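Local coordinates for protein putative uronate isomerase (Thermotoga maritima, PDB 4NAR) that is of unproven function but belongs to a family assigned lactate racemase activity, so it may interconvert D- and L-lactate, at residues A[97-100]-A[106-109]; A[165-170]-A[174-179]. All coordinates share one frame; numbering follows the deposited sequence.

Contact 1 (A[97-100]-A[106-109]); sequences HNHE and ALAF
His99 meets Leu107 with a ring whose two nitrogens are both engaged beyond this contact: NE2 hydrogen-bonds to Ala171 O, and ND1 to Asn135 ND2. The contact lies in a beta-loop-beta connection of the lactate racemase N-terminal domain, where the chain leaves strand 94-97, at the margin of the mixed seven-stranded sheet, and enters strand 107-113 of a separate two-stranded antiparallel sheet. The CG of His99 lies anti to the backbone N (chi1 178°), which carries the imidazole out to the strand. There CE1, the carbon between the two nitrogens, is 3.7 Å from Leu107 CD2, and the two side chains cross at about a right angle. Leucine suits this place because its methyl packs obliquely against the CE1 end of the ring and asks for no further polar partner, while the two hydrogen bonds fix the ring's rotation. The same CD2 lies 4.0 Å from the backbone O of Glu100.

Beside this pair, Glu100 lies along the methyl of Ala106, its chain extended beyond CG. Glu100 CB is 3.6 Å from Ala106 CB, and the acid end lies over the same carbon. Alanine is small enough to fit under the glutamate, whose carboxylate belongs at this exposed margin. The methyl is met at both ends of the acid side chain, and the nearest approach is Glu100 OE2 to Ala106 CB, 3.3 Å.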
loop_
_atom_site.group_PDB
_atom_site.type_symbol
_atom_site.label_atom_id
_atom_site.label_comp_id
_atom_site.label_asym_id
_atom_site.label_seq_id
_atom_site.Cartn_x
_atom_site.Cartn_y
_atom_site.Cartn_z
ATOM N N HIS A 97 -18.113 -4.131 -5.608
ATOM C CA HIS A 97 -17.344 -4.527 -6.785
ATOM C C HIS A 97 -15.890 -4.789 -6.392
ATOM O O HIS A 97 -15.279 -4.028 -5.628
ATOM C CB HIS A 97 -17.384 -3.461 -7.902
ATOM C CG HIS A 97 -18.772 -3.052 -8.319
ATOM N ND1 HIS A 97 -19.470 -3.704 -9.306
ATOM C CD2 HIS A 97 -19.568 -2.042 -7.883
ATOM C CE1 HIS A 97 -20.656 -3.119 -9.465
ATOM N NE2 HIS A 97 -20.736 -2.117 -8.618
ATOM N N ASN A 98 -15.338 -5.876 -6.911
ATOM C CA ASN A 98 -13.895 -6.026 -6.885
ATOM C C ASN A 98 -13.287 -5.275 -8.077
ATOM O O ASN A 98 -13.955 -5.057 -9.110
ATOM C CB ASN A 98 -13.480 -7.503 -6.919
ATOM C CG ASN A 98 -13.495 -8.146 -5.542
ATOM O OD1 ASN A 98 -12.592 -7.931 -4.726
ATOM N ND2 ASN A 98 -14.527 -8.943 -5.276
ATOM N N HIS A 99 -12.032 -4.862 -7.917
ATOM C CA HIS A 99 -11.259 -4.308 -9.028
ATOM C C HIS A 99 -10.742 -5.499 -9.851
ATOM O O HIS A 99 -10.636 -6.604 -9.323
ATOM C CB HIS A 99 -10.107 -3.437 -8.493
ATOM C CG HIS A 99 -9.233 -2.865 -9.570
ATOM N ND1 HIS A 99 -9.726 -2.362 -10.745
ATOM C CD2 HIS A 99 -7.876 -2.714 -9.621
ATOM C CE1 HIS A 99 -8.716 -1.929 -11.499
ATOM N NE2 HIS A 99 -7.596 -2.131 -10.830
ATOM N N GLU A 100 -10.458 -5.285 -11.138
ATOM C CA GLU A 100 -9.911 -6.334 -12.012
ATOM C C GLU A 100 -8.626 -5.838 -12.675
ATOM O O GLU A 100 -8.586 -5.557 -13.878
ATOM C CB GLU A 100 -10.926 -6.737 -13.079
ATOM C CG GLU A 100 -12.269 -7.148 -12.524
ATOM C CD GLU A 100 -13.361 -7.062 -13.571
ATOM O OE1 GLU A 100 -13.489 -8.044 -14.357
ATOM O OE2 GLU A 100 -14.075 -6.015 -13.614
ATOM N N ALA A 106 -11.875 -4.452 -18.084
ATOM C CA ALA A 106 -12.378 -3.729 -16.918
ATOM C C ALA A 106 -11.847 -2.280 -16.850
ATOM O O ALA A 106 -12.321 -1.455 -16.048
ATOM C CB ALA A 106 -11.998 -4.472 -15.668
ATOM N N LEU A 107 -10.869 -1.971 -17.700
ATOM C CA LEU A 107 -10.149 -0.711 -17.582
ATOM C C LEU A 107 -10.517 0.277 -18.676
ATOM O O LEU A 107 -10.910 -0.112 -19.782
ATOM C CB LEU A 107 -8.640 -0.962 -17.609
ATOM C CG LEU A 107 -8.206 -2.114 -16.699
ATOM C CD1 LEU A 107 -6.783 -2.525 -17.020
ATOM C CD2 LEU A 107 -8.367 -1.755 -15.204
ATOM N N ALA A 108 -10.391 1.562 -18.346
ATOM C CA ALA A 108 -10.554 2.628 -19.326
ATOM C C ALA A 108 -9.197 3.282 -19.562
ATOM O O ALA A 108 -8.467 3.595 -18.610
ATOM C CB ALA A 108 -11.590 3.669 -18.850
ATOM N N PHE A 109 -8.852 3.475 -20.828
ATOM C CA PHE A 109 -7.645 4.212 -21.173
ATOM C C PHE A 109 -7.916 5.707 -21.002
ATOM O O PHE A 109 -8.896 6.221 -21.562
ATOM C CB PHE A 109 -7.285 3.933 -22.626
ATOM C CG PHE A 109 -6.071 4.672 -23.095
ATOM C CD1 PHE A 109 -4.822 4.361 -22.574
ATOM C CD2 PHE A 109 -6.173 5.685 -24.052
ATOM C CE1 PHE A 109 -3.682 5.037 -22.999
ATOM C CE2 PHE A 109 -5.041 6.373 -24.486
ATOM C CZ PHE A 109 -3.788 6.043 -23.961
#

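Contact 2 (A[165-170]-A[174-179])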
loop_
_atom_site.group_PDB
_atom_site.type_symbol
_atom_site.label_atom_id
_atom_site.label_comp_id
_atom_site.label_asym_id
_atom_site.label_seq_id
_atom_site.Cartn_x
_atom_site.Cartn_y
_atom_site.Cartn_z
ATOM N N ILE A 165 -4.752 5.685 -3.633
ATOM C CA ILE A 165 -5.936 4.869 -3.777
ATOM C C ILE A 165 -6.376 4.739 -5.244
ATOM O O ILE A 165 -7.019 3.753 -5.617
ATOM C CB ILE A 165 -7.094 5.385 -2.913
ATOM C CG1 ILE A 165 -8.243 4.365 -2.912
ATOM C CG2 ILE A 165 -7.564 6.748 -3.397
ATOM C CD1 ILE A 165 -9.211 4.524 -1.742
ATOM N N VAL A 166 -6.036 5.718 -6.085
ATOM C CA VAL A 166 -6.352 5.593 -7.501
ATOM C C VAL A 166 -5.275 4.736 -8.181
ATOM O O VAL A 166 -5.585 3.769 -8.885
ATOM C CB VAL A 166 -6.448 6.968 -8.201
ATOM C CG1 VAL A 166 -6.776 6.779 -9.686
ATOM C CG2 VAL A 166 -7.484 7.864 -7.516
ATOM N N ILE A 167 -4.011 5.095 -7.957
ATOM C CA ILE A 167 -2.866 4.352 -8.490
ATOM C C ILE A 167 -1.930 4.034 -7.326
ATOM O O ILE A 167 -1.392 4.965 -6.712
ATOM C CB ILE A 167 -2.074 5.184 -9.511
ATOM C CG1 ILE A 167 -3.002 5.673 -10.630
ATOM C CG2 ILE A 167 -0.922 4.353 -10.095
ATOM C CD1 ILE A 167 -2.353 6.649 -11.555
ATOM N N PRO A 168 -1.699 2.730 -7.035
ATOM C CA PRO A 168 -2.108 1.552 -7.828
ATOM C C PRO A 168 -3.530 1.039 -7.591
ATOM O O PRO A 168 -3.946 0.122 -8.312
ATOM C CB PRO A 168 -1.143 0.458 -7.341
ATOM C CG PRO A 168 -0.925 0.816 -5.867
ATOM C CD PRO A 168 -0.856 2.347 -5.878
ATOM N N GLY A 169 -4.233 1.599 -6.607
ATOM C CA GLY A 169 -5.497 1.060 -6.121
ATOM C C GLY A 169 -6.471 0.467 -7.133
ATOM O O GLY A 169 -6.954 -0.670 -6.965
ATOM N N ILE A 170 -6.774 1.228 -8.181
ATOM C CA ILE A 170 -7.741 0.780 -9.172
ATOM C C ILE A 170 -7.184 0.981 -10.578
ATOM O O ILE A 170 -7.909 1.317 -11.530
ATOM C CB ILE A 170 -9.065 1.543 -9.019
ATOM C CG1 ILE A 170 -8.797 3.051 -9.135
ATOM C CG2 ILE A 170 -9.747 1.181 -7.683
ATOM C CD1 ILE A 170 -10.005 3.907 -8.996
ATOM N N GLU A 174 0.962 -1.303 -16.373
ATOM C CA GLU A 174 2.017 -0.480 -16.954
ATOM C C GLU A 174 2.419 0.656 -16.030
ATOM O O GLU A 174 3.606 0.787 -15.696
ATOM C CB GLU A 174 1.638 0.069 -18.332
ATOM C CG GLU A 174 1.187 -0.979 -19.327
ATOM C CD GLU A 174 -0.329 -1.182 -19.285
ATOM O OE1 GLU A 174 -0.924 -1.157 -18.161
ATOM O OE2 GLU A 174 -0.922 -1.359 -20.382
ATOM N N VAL A 175 1.445 1.466 -15.608
ATOM C CA VAL A 175 1.773 2.618 -14.783
ATOM C C VAL A 175 2.286 2.193 -13.396
ATOM O O VAL A 175 3.167 2.847 -12.815
ATOM C CB VAL A 175 0.573 3.606 -14.679
ATOM C CG1 VAL A 175 -0.653 2.922 -14.012
ATOM C CG2 VAL A 175 0.981 4.899 -13.962
ATOM N N VAL A 176 1.761 1.082 -12.884
ATOM C CA VAL A 176 2.145 0.595 -11.562
ATOM C C VAL A 176 3.577 0.011 -11.571
ATOM O O VAL A 176 4.362 0.231 -10.630
ATOM C CB VAL A 176 1.090 -0.404 -11.016
ATOM C CG1 VAL A 176 1.604 -1.133 -9.753
ATOM C CG2 VAL A 176 -0.263 0.335 -10.756
ATOM N N ASP A 177 3.923 -0.711 -12.635
ATOM C CA ASP A 177 5.290 -1.204 -12.810
ATOM C C ASP A 177 6.268 -0.029 -12.791
ATOM O O ASP A 177 7.320 -0.077 -12.122
ATOM C CB ASP A 177 5.438 -1.956 -14.139
ATOM C CG ASP A 177 4.915 -3.401 -14.071
ATOM O OD1 ASP A 177 4.115 -3.740 -13.155
ATOM O OD2 ASP A 177 5.308 -4.202 -14.955
ATOM N N THR A 178 5.892 1.020 -13.525
ATOM C CA THR A 178 6.704 2.212 -13.705
ATOM C C THR A 178 6.971 2.923 -12.390
ATOM O O THR A 178 8.121 3.280 -12.107
ATOM C CB THR A 178 6.032 3.208 -14.675
ATOM O OG1 THR A 178 5.950 2.622 -15.979
ATOM C CG2 THR A 178 6.816 4.525 -14.752
ATOM N N PHE A 179 5.937 3.139 -11.576
ATOM C CA PHE A 179 6.205 3.850 -10.329
ATOM C C PHE A 179 6.984 2.989 -9.332
ATOM O O PHE A 179 7.852 3.494 -8.617
ATOM C CB PHE A 179 4.956 4.528 -9.724
ATOM C CG PHE A 179 4.132 3.656 -8.799
ATOM C CD1 PHE A 179 4.588 3.309 -7.526
ATOM C CD2 PHE A 179 2.852 3.260 -9.174
ATOM C CE1 PHE A 179 3.812 2.536 -6.670
ATOM C CE2 PHE A 179 2.062 2.493 -8.315
ATOM C CZ PHE A 179 2.544 2.130 -7.061
#
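Ile167 and Phe179 slide past each other in opposite directions, while the side chains of Pro168 and Phe179 cross at about a right angle; these orientations shape a buried apolar contact between the loop 165-170 and the helix 173-186 that follows it. The Phe179 ring takes the crowded position between its backbone N and carbonyl carbon (chi1 88°), which sets the ring against the loop, leaning back over Val176 O. Pro168 CB lies at the ring edge, in plane, while Pro168 CD approaches Phe179 CZ obliquely at 3.6 Å. Over one face stands Val176 O, 3.7 Å above the ring plane and offset toward the rim. Ile167 CG2 comes in obliquely too, 3.9 Å from Phe179 CE2. That methyl is anti to the backbone N of Ile167, and it also meets Val175 CG1 at 4.2 Å and Val176 CG2 at 4.1 Å. Val176 CG2 in turn presses on Pro168 CB, 3.5 Å away. Branched residues fill the short distance between loop and helix, and the peptide before Pro168 is cis, giving the loop a sharp bend. Glycine suits position 169, since a CB there would probably run into Ile165 O. Replacing Phe179 by an alanine is likely to open a gap beside the Pro168 ring and leave Ile167 CG2 without its aromatic neighbour. Within the helix, Thr178 N and Thr178 OG1 both bond to Glu174 O, from opposite faces of its plane. A bound sulfate, probably from the crystallisation liquor, lies about 3 Å from the side chain of Pro168. Ile167 and Phe179 also rest on Ala206 and Ala199 of helix 198-213, Val176 touches Asn348 of helix 347-357, and the loop's Val166 packs on Phe147 of strand 144-150.

Overall arrangement
The two contacts follow one another along the chain, with centres about 12 Å apart, and they touch: His99 NE2 comes within 3.1 Å of Ile170 C. Contact 2 is the core one, about 10 Å from the centre of the chain, and is purely apolar, joining a loop to the helix it leads into. Contact 1, about 18 Å out, is only partly buried and mixes an imidazole and a carboxylate with methyl groups as it joins a loop to a strand. Strand 130-135 neighbours both: its Lys133 is touched by Leu107 and forms a salt bridge with Glu174, while the backbone of Asn135 also bonds Ile170, so this residue borders both contacts.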